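Local coordinates for transposon Tn7 transposition protein TnsA (Escherichia coli, PDB 1F1Z), which cuts the 5' DNA strands at the transposon ends and, together with TnsB, forms the transposase required for Tn7 transposition, at residues W32-E37 and V55-S60; H50-V55 and V76-E81; S69-S74 and F240-I245. All blocks are in the same frame, centred on the assembly; numbering follows the deposited sequence.

Interaction 1 of 3, residues W32-E37 and V55-S60; sequences WLTVQE and VHHLLS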
loop_
_atom_site.group_PDB
_atom_site.type_symbol
_atom_site.label_atom_id
_atom_site.label_comp_id
_atom_site.label_asym_id
_atom_site.label_seq_id
_atom_site.Cartn_x
_atom_site.Cartn_y
_atom_site.Cartn_z
ATOM N N TRP A 32 -6.046 0.943 -11.191
ATOM C CA TRP A 32 -6.786 1.823 -12.099
ATOM C C TRP A 32 -6.087 3.173 -12.068
ATOM O O TRP A 32 -5.972 3.849 -13.087
ATOM C CB TRP A 32 -8.249 1.989 -11.658
ATOM C CG TRP A 32 -9.013 2.987 -12.490
ATOM C CD1 TRP A 32 -9.274 4.297 -12.174
ATOM C CD2 TRP A 32 -9.518 2.788 -13.815
ATOM N NE1 TRP A 32 -9.890 4.929 -13.230
ATOM C CE2 TRP A 32 -10.055 4.031 -14.249
ATOM C CE3 TRP A 32 -9.567 1.684 -14.679
ATOM C CZ2 TRP A 32 -10.630 4.199 -15.521
ATOM C CZ3 TRP A 32 -10.145 1.851 -15.946
ATOM C CH2 TRP A 32 -10.668 3.103 -16.350
ATOM N N LEU A 33 -5.668 3.578 -10.871
ATOM C CA LEU A 33 -4.943 4.827 -10.681
ATOM C C LEU A 33 -3.514 4.450 -10.319
ATOM O O LEU A 33 -3.287 3.438 -9.647
ATOM C CB LEU A 33 -5.546 5.643 -9.547
ATOM C CG LEU A 33 -6.996 6.078 -9.709
ATOM C CD1 LEU A 33 -7.424 6.876 -8.477
ATOM C CD2 LEU A 33 -7.152 6.903 -10.973
ATOM N N THR A 34 -2.555 5.245 -10.779
ATOM C CA THR A 34 -1.152 4.996 -10.487
ATOM C C THR A 34 -0.609 6.222 -9.775
ATOM O O THR A 34 -1.316 7.216 -9.604
ATOM C CB THR A 34 -0.325 4.735 -11.768
ATOM O OG1 THR A 34 -0.327 5.905 -12.592
ATOM C CG2 THR A 34 -0.889 3.552 -12.545
ATOM N N VAL A 35 0.652 6.152 -9.373
ATOM C CA VAL A 35 1.314 7.241 -8.680
ATOM C C VAL A 35 1.369 8.534 -9.502
ATOM O O VAL A 35 1.440 9.627 -8.934
ATOM C CB VAL A 35 2.709 6.780 -8.208
ATOM C CG1 VAL A 35 3.638 7.945 -7.973
ATOM C CG2 VAL A 35 2.554 5.956 -6.938
ATOM N N GLN A 36 1.280 8.419 -10.827
ATOM C CA GLN A 36 1.300 9.600 -11.701
ATOM C C GLN A 36 0.007 10.426 -11.555
ATOM O O GLN A 36 -0.034 11.612 -11.900
ATOM C CB GLN A 36 1.487 9.183 -13.164
ATOM C CG GLN A 36 2.767 8.398 -13.452
ATOM C CD GLN A 36 2.503 6.945 -13.804
ATOM O OE1 GLN A 36 1.736 6.641 -14.725
ATOM N NE2 GLN A 36 3.149 6.035 -13.078
ATOM N N GLU A 37 -1.042 9.779 -11.047
ATOM C CA GLU A 37 -2.352 10.401 -10.827
ATOM C C GLU A 37 -2.494 10.944 -9.399
ATOM O O GLU A 37 -3.605 10.974 -8.852
ATOM C CB GLU A 37 -3.485 9.387 -11.096
ATOM C CG GLU A 37 -3.768 9.073 -12.565
ATOM C CD GLU A 37 -2.880 7.973 -13.135
ATOM O OE1 GLU A 37 -1.712 8.260 -13.465
ATOM O OE2 GLU A 37 -3.356 6.824 -13.276
ATOM N N VAL A 55 4.971 -4.071 -7.195
ATOM C CA VAL A 55 5.025 -2.757 -6.567
ATOM C C VAL A 55 3.621 -2.108 -6.652
ATOM O O VAL A 55 2.997 -2.078 -7.717
ATOM C CB VAL A 55 6.107 -1.881 -7.233
ATOM C CG1 VAL A 55 5.830 -1.716 -8.715
ATOM C CG2 VAL A 55 6.181 -0.540 -6.562
ATOM N N HIS A 56 3.118 -1.627 -5.518
ATOM C CA HIS A 56 1.786 -1.038 -5.433
ATOM C C HIS A 56 1.798 0.489 -5.447
ATOM O O HIS A 56 2.757 1.102 -4.983
ATOM C CB HIS A 56 1.097 -1.530 -4.156
ATOM C CG HIS A 56 0.985 -3.019 -4.071
ATOM N ND1 HIS A 56 -0.224 -3.673 -3.946
ATOM C CD2 HIS A 56 1.930 -3.988 -4.108
ATOM C CE1 HIS A 56 -0.020 -4.977 -3.917
ATOM N NE2 HIS A 56 1.280 -5.195 -4.012
ATOM N N HIS A 57 0.726 1.098 -5.956
ATOM C CA HIS A 57 0.621 2.557 -6.021
ATOM C C HIS A 57 -0.335 3.094 -4.976
ATOM O O HIS A 57 -1.533 2.845 -5.034
ATOM C CB HIS A 57 0.146 2.991 -7.396
ATOM C CG HIS A 57 1.043 2.554 -8.506
ATOM N ND1 HIS A 57 1.180 1.233 -8.877
ATOM C CD2 HIS A 57 1.846 3.263 -9.337
ATOM C CE1 HIS A 57 2.023 1.147 -9.893
ATOM N NE2 HIS A 57 2.440 2.365 -10.191
ATOM N N LEU A 58 0.198 3.847 -4.030
ATOM C CA LEU A 58 -0.599 4.416 -2.958
ATOM C C LEU A 58 -0.546 5.911 -3.203
ATOM O O LEU A 58 0.506 6.443 -3.561
ATOM C CB LEU A 58 0.023 4.035 -1.624
ATOM C CG LEU A 58 0.268 2.526 -1.624
ATOM C CD1 LEU A 58 1.282 2.134 -0.607
ATOM C CD2 LEU A 58 -1.031 1.794 -1.413
ATOM N N LEU A 59 -1.682 6.581 -3.046
ATOM C CA LEU A 59 -1.754 8.007 -3.322
ATOM C C LEU A 59 -1.678 8.982 -2.146
ATOM O O LEU A 59 -1.852 10.191 -2.330
ATOM C CB LEU A 59 -2.983 8.282 -4.177
ATOM C CG LEU A 59 -3.080 7.334 -5.378
ATOM C CD1 LEU A 59 -4.306 7.658 -6.215
ATOM C CD2 LEU A 59 -1.823 7.438 -6.229
ATOM N N SER A 60 -1.417 8.468 -0.948
ATOM C CA SER A 60 -1.289 9.318 0.235
ATOM C C SER A 60 -0.594 8.531 1.343
ATOM O O SER A 60 -0.511 7.296 1.286
ATOM C CB SER A 60 -2.658 9.806 0.726
ATOM O OG SER A 60 -3.455 8.729 1.189
#

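Interaction 2 of 3, residues H50-V55 and V76-E81; sequences HKTGRV and VLDIRE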
loop_
_atom_site.group_PDB
_atom_site.type_symbol
_atom_site.label_atom_id
_atom_site.label_comp_id
_atom_site.label_asym_id
_atom_site.label_seq_id
_atom_site.Cartn_x
_atom_site.Cartn_y
_atom_site.Cartn_z
ATOM N N HIS A 50 5.492 -8.578 -0.692
ATOM C CA HIS A 50 5.945 -9.961 -0.711
ATOM C C HIS A 50 4.813 -10.866 -1.165
ATOM O O HIS A 50 5.021 -11.809 -1.928
ATOM C CB HIS A 50 6.391 -10.405 0.676
ATOM C CG HIS A 50 7.655 -9.761 1.139
ATOM N ND1 HIS A 50 8.502 -10.356 2.049
ATOM C CD2 HIS A 50 8.208 -8.565 0.835
ATOM C CE1 HIS A 50 9.521 -9.552 2.290
ATOM N NE2 HIS A 50 9.368 -8.460 1.565
ATOM N N LYS A 51 3.607 -10.562 -0.701
ATOM C CA LYS A 51 2.442 -11.353 -1.041
ATOM C C LYS A 51 2.154 -11.353 -2.541
ATOM O O LYS A 51 1.994 -12.409 -3.145
ATOM C CB LYS A 51 1.225 -10.825 -0.293
ATOM C CG LYS A 51 1.341 -10.841 1.216
ATOM C CD LYS A 51 0.148 -10.123 1.831
ATOM C CE LYS A 51 0.183 -10.161 3.339
ATOM N NZ LYS A 51 0.263 -11.555 3.834
ATOM N N THR A 52 2.120 -10.171 -3.151
ATOM C CA THR A 52 1.804 -10.069 -4.572
ATOM C C THR A 52 3.012 -10.123 -5.483
ATOM O O THR A 52 2.873 -10.309 -6.691
ATOM C CB THR A 52 1.059 -8.768 -4.880
ATOM O OG1 THR A 52 1.949 -7.662 -4.680
ATOM C CG2 THR A 52 -0.154 -8.607 -3.960
ATOM N N GLY A 53 4.185 -9.881 -4.920
ATOM C CA GLY A 53 5.385 -9.897 -5.720
ATOM C C GLY A 53 5.470 -8.711 -6.656
ATOM O O GLY A 53 6.261 -8.740 -7.590
ATOM N N ARG A 54 4.680 -7.664 -6.422
ATOM C CA ARG A 54 4.726 -6.481 -7.291
ATOM C C ARG A 54 4.788 -5.182 -6.493
ATOM O O ARG A 54 4.709 -5.193 -5.268
ATOM C CB ARG A 54 3.521 -6.446 -8.249
ATOM C CG ARG A 54 2.148 -6.293 -7.585
ATOM C CD ARG A 54 1.023 -6.029 -8.598
ATOM N NE ARG A 54 -0.279 -5.931 -7.942
ATOM C CZ ARG A 54 -0.745 -4.830 -7.359
ATOM N NH1 ARG A 54 -0.024 -3.717 -7.354
ATOM N NH2 ARG A 54 -1.906 -4.854 -6.724
ATOM N N VAL A 55 4.971 -4.071 -7.195
ATOM C CA VAL A 55 5.025 -2.757 -6.567
ATOM C C VAL A 55 3.621 -2.108 -6.652
ATOM O O VAL A 55 2.997 -2.078 -7.717
ATOM C CB VAL A 55 6.107 -1.881 -7.233
ATOM C CG1 VAL A 55 5.830 -1.716 -8.715
ATOM C CG2 VAL A 55 6.181 -0.540 -6.562
ATOM N N VAL A 76 -4.108 -12.009 4.917
ATOM C CA VAL A 76 -4.308 -11.331 3.644
ATOM C C VAL A 76 -3.537 -12.069 2.570
ATOM O O VAL A 76 -2.378 -12.398 2.779
ATOM C CB VAL A 76 -3.841 -9.866 3.711
ATOM C CG1 VAL A 76 -3.889 -9.223 2.339
ATOM C CG2 VAL A 76 -4.727 -9.089 4.662
ATOM N N LEU A 77 -4.194 -12.366 1.448
ATOM C CA LEU A 77 -3.563 -13.074 0.326
ATOM C C LEU A 77 -3.256 -12.178 -0.856
ATOM O O LEU A 77 -2.262 -12.383 -1.546
ATOM C CB LEU A 77 -4.443 -14.218 -0.166
ATOM C CG LEU A 77 -4.657 -15.346 0.839
ATOM C CD1 LEU A 77 -5.583 -16.370 0.227
ATOM C CD2 LEU A 77 -3.317 -15.981 1.236
ATOM N N ASP A 78 -4.148 -11.234 -1.135
ATOM C CA ASP A 78 -3.947 -10.314 -2.246
ATOM C C ASP A 78 -4.457 -8.929 -1.879
ATOM O O ASP A 78 -5.352 -8.783 -1.046
ATOM C CB ASP A 78 -4.637 -10.817 -3.520
ATOM C CG ASP A 78 -4.099 -10.152 -4.793
ATOM O OD1 ASP A 78 -3.235 -9.256 -4.730
ATOM O OD2 ASP A 78 -4.540 -10.529 -5.884
ATOM N N ILE A 79 -3.810 -7.919 -2.449
ATOM C CA ILE A 79 -4.154 -6.535 -2.222
ATOM C C ILE A 79 -4.202 -5.886 -3.598
ATOM O O ILE A 79 -3.180 -5.767 -4.283
ATOM C CB ILE A 79 -3.093 -5.831 -1.349
ATOM C CG1 ILE A 79 -2.985 -6.517 0.012
ATOM C CG2 ILE A 79 -3.468 -4.389 -1.123
ATOM C CD1 ILE A 79 -1.793 -6.069 0.813
ATOM N N ARG A 80 -5.409 -5.559 -4.040
ATOM C CA ARG A 80 -5.593 -4.925 -5.326
ATOM C C ARG A 80 -6.052 -3.499 -5.066
ATOM O O ARG A 80 -7.233 -3.238 -4.840
ATOM C CB ARG A 80 -6.591 -5.728 -6.150
ATOM C CG ARG A 80 -5.991 -7.019 -6.644
ATOM C CD ARG A 80 -6.969 -7.830 -7.437
ATOM N NE ARG A 80 -7.907 -8.546 -6.584
ATOM C CZ ARG A 80 -9.045 -9.064 -7.020
ATOM N NH1 ARG A 80 -9.377 -8.936 -8.292
ATOM N NH2 ARG A 80 -9.850 -9.708 -6.186
ATOM N N GLU A 81 -5.085 -2.590 -5.059
ATOM C CA GLU A 81 -5.327 -1.184 -4.777
ATOM C C GLU A 81 -5.942 -0.425 -5.962
ATOM O O GLU A 81 -5.822 -0.849 -7.118
ATOM C CB GLU A 81 -4.038 -0.506 -4.283
ATOM C CG GLU A 81 -2.978 -0.234 -5.350
ATOM C CD GLU A 81 -2.138 -1.442 -5.730
ATOM O OE1 GLU A 81 -1.220 -1.274 -6.554
ATOM O OE2 GLU A 81 -2.369 -2.548 -5.210
HETATM O O HOH W 1 -0.013 -13.790 -0.894
HETATM O O HOH W 2 -2.642 -7.566 -6.716
#

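Interaction 3 of 3, residues S69-S74 and F240-I245; sequences SLEWES and FIKFNI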
loop_
_atom_site.group_PDB
_atom_site.type_symbol
_atom_site.label_atom_id
_atom_site.label_comp_id
_atom_site.label_asym_id
_atom_site.label_seq_id
_atom_site.Cartn_x
_atom_site.Cartn_y
_atom_site.Cartn_z
ATOM N N SER A 69 -0.375 -2.170 6.862
ATOM C CA SER A 69 -1.160 -3.009 7.770
ATOM C C SER A 69 -1.641 -4.238 7.030
ATOM O O SER A 69 -1.663 -5.330 7.592
ATOM C CB SER A 69 -2.368 -2.258 8.309
ATOM O OG SER A 69 -1.962 -1.081 8.975
ATOM N N LEU A 70 -2.026 -4.064 5.771
ATOM C CA LEU A 70 -2.502 -5.178 4.969
ATOM C C LEU A 70 -1.374 -6.156 4.693
ATOM O O LEU A 70 -1.531 -7.357 4.886
ATOM C CB LEU A 70 -3.097 -4.676 3.656
ATOM C CG LEU A 70 -4.426 -3.944 3.794
ATOM C CD1 LEU A 70 -4.989 -3.571 2.426
ATOM C CD2 LEU A 70 -5.386 -4.844 4.527
ATOM N N GLU A 71 -0.237 -5.639 4.248
ATOM C CA GLU A 71 0.919 -6.467 3.947
ATOM C C GLU A 71 1.374 -7.275 5.191
ATOM O O GLU A 71 1.843 -8.408 5.067
ATOM C CB GLU A 71 2.032 -5.571 3.395
ATOM C CG GLU A 71 3.276 -6.298 2.917
ATOM C CD GLU A 71 3.011 -7.272 1.790
ATOM O OE1 GLU A 71 2.189 -6.950 0.907
ATOM O OE2 GLU A 71 3.626 -8.363 1.792
ATOM N N TRP A 72 1.192 -6.700 6.382
ATOM C CA TRP A 72 1.560 -7.345 7.653
ATOM C C TRP A 72 0.669 -8.533 8.001
ATOM O O TRP A 72 1.133 -9.525 8.561
ATOM C CB TRP A 72 1.507 -6.317 8.797
ATOM C CG TRP A 72 1.227 -6.903 10.183
ATOM C CD1 TRP A 72 -0.001 -7.017 10.805
ATOM C CD2 TRP A 72 2.186 -7.433 11.108
ATOM N NE1 TRP A 72 0.143 -7.585 12.053
ATOM C CE2 TRP A 72 1.468 -7.850 12.263
ATOM C CE3 TRP A 72 3.575 -7.602 11.072
ATOM C CZ2 TRP A 72 2.105 -8.420 13.368
ATOM C CZ3 TRP A 72 4.208 -8.174 12.175
ATOM C CH2 TRP A 72 3.472 -8.576 13.307
ATOM N N GLU A 73 -0.619 -8.413 7.704
ATOM C CA GLU A 73 -1.578 -9.460 8.016
ATOM C C GLU A 73 -1.301 -10.791 7.355
ATOM O O GLU A 73 -1.201 -10.878 6.134
ATOM C CB GLU A 73 -2.993 -9.001 7.677
ATOM C CG GLU A 73 -3.651 -8.184 8.774
ATOM C CD GLU A 73 -3.761 -8.954 10.087
ATOM O OE1 GLU A 73 -3.868 -10.214 10.066
ATOM O OE2 GLU A 73 -3.732 -8.293 11.147
ATOM N N SER A 74 -1.235 -11.832 8.178
ATOM C CA SER A 74 -0.977 -13.189 7.712
ATOM C C SER A 74 -2.143 -13.677 6.861
ATOM O O SER A 74 -1.946 -14.361 5.857
ATOM C CB SER A 74 -0.815 -14.138 8.905
ATOM O OG SER A 74 -0.466 -13.441 10.092
ATOM N N PHE A 240 11.097 -4.220 0.464
ATOM C CA PHE A 240 11.893 -5.422 0.255
ATOM C C PHE A 240 12.107 -6.145 1.589
ATOM O O PHE A 240 12.314 -7.366 1.627
ATOM C CB PHE A 240 13.212 -5.053 -0.423
ATOM C CG PHE A 240 13.031 -4.235 -1.686
ATOM C CD1 PHE A 240 13.528 -2.934 -1.771
ATOM C CD2 PHE A 240 12.340 -4.762 -2.774
ATOM C CE1 PHE A 240 13.334 -2.176 -2.918
ATOM C CE2 PHE A 240 12.142 -4.018 -3.914
ATOM C CZ PHE A 240 12.640 -2.720 -3.991
ATOM N N ILE A 241 11.994 -5.379 2.673
ATOM C CA ILE A 241 12.131 -5.880 4.039
ATOM C C ILE A 241 10.823 -5.530 4.769
ATOM O O ILE A 241 10.367 -4.390 4.683
ATOM C CB ILE A 241 13.309 -5.172 4.783
ATOM C CG1 ILE A 241 14.654 -5.517 4.133
ATOM C CG2 ILE A 241 13.303 -5.534 6.266
ATOM C CD1 ILE A 241 15.860 -4.844 4.790
ATOM N N LYS A 242 10.209 -6.506 5.440
ATOM C CA LYS A 242 8.969 -6.297 6.205
ATOM C C LYS A 242 9.310 -6.536 7.670
ATOM O O LYS A 242 10.106 -7.420 7.983
ATOM C CB LYS A 242 7.884 -7.313 5.808
ATOM C CG LYS A 242 7.162 -7.029 4.506
ATOM C CD LYS A 242 6.446 -8.271 3.983
ATOM C CE LYS A 242 5.329 -8.768 4.902
ATOM N NZ LYS A 242 4.535 -9.884 4.291
ATOM N N PHE A 243 8.707 -5.773 8.572
ATOM C CA PHE A 243 8.956 -5.949 10.000
ATOM C C PHE A 243 7.658 -5.830 10.808
ATOM O O PHE A 243 6.582 -5.600 10.248
ATOM C CB PHE A 243 9.977 -4.921 10.492
ATOM C CG PHE A 243 9.431 -3.530 10.633
ATOM C CD1 PHE A 243 9.138 -3.019 11.895
ATOM C CD2 PHE A 243 9.267 -2.713 9.525
ATOM C CE1 PHE A 243 8.701 -1.716 12.052
ATOM C CE2 PHE A 243 8.828 -1.404 9.669
ATOM C CZ PHE A 243 8.546 -0.903 10.937
ATOM N N ASN A 244 7.762 -5.970 12.123
ATOM C CA ASN A 244 6.596 -5.862 12.976
ATOM C C ASN A 244 6.282 -4.378 13.160
ATOM O O ASN A 244 6.805 -3.734 14.063
ATOM C CB ASN A 244 6.861 -6.531 14.319
ATOM C CG ASN A 244 5.638 -6.560 15.199
ATOM O OD1 ASN A 244 4.682 -5.817 14.979
ATOM N ND2 ASN A 244 5.655 -7.425 16.204
ATOM N N ILE A 245 5.446 -3.844 12.278
ATOM C CA ILE A 245 5.054 -2.434 12.307
ATOM C C ILE A 245 4.371 -1.976 13.597
ATOM O O ILE A 245 4.310 -0.784 13.879
ATOM C CB ILE A 245 4.129 -2.097 11.123
ATOM C CG1 ILE A 245 2.894 -2.996 11.155
ATOM C CG2 ILE A 245 4.862 -2.278 9.813
ATOM C CD1 ILE A 245 1.925 -2.744 10.034
#

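Interaction 1 of 3, residues W32-E37 and V55-S60
Thr34 and His57 bring their backbones closest, CA to CA 5.4 Å, where the loop 32-37 passes beside strand 55-58, and side-chain packing rather than strand pairing joins the two. The contact belongs to the restriction-endonuclease-like domain of TnsA and lies beside its metal site: the side chain of Leu33 comes within about 5 Å of a bound magnesium ion, nearest atoms. His57 turns its CB toward the loop. With CG anti to the carbonyl carbon (chi1 -59°), the ring stands where Thr34 and Val35 can pack on it. Methyl CG2 of Thr34 sits over one ring face, 4.2 Å above the plane and offset toward the rim, while the backbone N of Val35 lies at the ring edge, near its plane. Val35 crosses His57 at about a right angle, its CG2 3.7 Å from His57 CD2. Arg46 of strand 45-48 also touches both side chains.

Inside the loop, a short 3-10 turn brings Glu37 back to Thr34, whose O accepts from Glu37 N at 3.0 Å. Glu37 OE2 receives Thr34 N (3.1 Å) from well above the carboxylate plane and forms salt bridges with Arg16 and Arg21, although this side chain is poorly ordered and its details less certain. Further along, Leu59 lies next to the catalytic Glu63, whose OE1 accepts from Leu59 N. The side chains of Leu33 and Leu59 cross at about a right angle, their CD1 atoms 3.9 Å apart, whereas Leu59 CD2 rests 3.4 Å from Thr34 O.

Interaction 2 of 3, residues H50-V55 and V76-E81
Arg54 and Glu81 form an end-on, two-pronged salt bridge, with NH1 of Arg54 on OE1 of Glu81 and NH2 on OE2, both at 2.8 Å. The turn 50-55 that joins strands 45-48 and 55-58 is thereby fastened to the outermost strand, 76-84, of the four-stranded mixed sheet in the restriction-endonuclease-like fold. Both bonds are fairly straight (164° and 161°), and both oxygens lie near the guanidinium plane, although the carboxylate is turned 31° against it. Glu81 OE1 offers its syn lone pair, and OE2 is met on its syn side but out of plane. The Arg54 chain, extended from CG to NE, carries the guanidinium from the turn to the strand. Each carboxylate oxygen has a second partner, His57 N on OE1 and His56 ND1 on OE2, so four bonds fix the rotation of the group. NE of Arg54 is held by Gly26 O.

A water accepts from Arg54 NH2 and lies 2.7 Å from Asp78 OD1; OD2 of Asp78 is held by Gly26 N. Lys51 bends at its last torsion to place NZ 3.0 Å from Val76 O, and NZ also bonds to Glu73 O. These two side chains, Lys51 and Val76, cross at about a right angle, CE of Lys51 4.1 Å from CB of Val76. Thr52 OG1 accepts from Arg54 N in an ST turn and is hydrogen-bonded to His56 NE2. Its CB points toward the strand, where a classic beta bulge sets Leu77 and Asp78 both opposite Asp118. There Thr52 CG2 comes to 3.2 Å from Asp78 OD1.

Interaction 3 of 3, residues S69-S74 and F240-I245
NZ of Lys242 is gripped twice by Glu71, in a salt bridge to the carboxylate oxygen OE2 at 3.1 Å and a hydrogen bond to the backbone O at 3.2 Å. Glu71 CG stands anti to the backbone N (chi1 -175°) and the chain then bends, which brings OE2 to the same ammonium group as the residue's own carbonyl. The ammonium meets OE2 on its anti side and approaches the carbonyl from above its plane. OE1 is held by Ser49 OG, and OE2 also receives a weak hydrogen bond from His50 N. Replacing Lys242 by an alanine is likely to leave the Glu71 carboxylate without its salt-bridge partner and Glu71 O without this donor. The contact joins the last turn of helix 61-72, in the endonuclease domain, to the C-terminal domain at strand 241-242 and just beyond. Trp72 meets that chain obliquely, CZ3 3.4 Å from Asn244 CA and CH2 3.4 Å from Asn244 OD1, with indole and amide planes 23° apart. A hydrogen bond from Tyr246 N to OD1 helps fix the amide's rotation. Ile245 CG1 lies over one face of the indole, and Ile245 CD1 reaches Trp72 CB and Ser69 CA, each at 3.8 Å.

From the N terminus, the loop 32-37 is met first, and interaction 1 closes when the chain returns through strand 55-58. Interaction 2 opens before that closure, at the turn 50-55, and closes at strand 76-84; the two cross and share Val55. Interaction 3 opens at the end of helix 61-72, still within the span of interaction 2, so these two cross as well, and it closes only at 240-245, a loop of 165 residues. Interactions 1 and 3 follow in series. Together they join the N-terminal loop and hairpin to the edge of the central sheet, and the helix preceding that edge strand to the C-terminal domain.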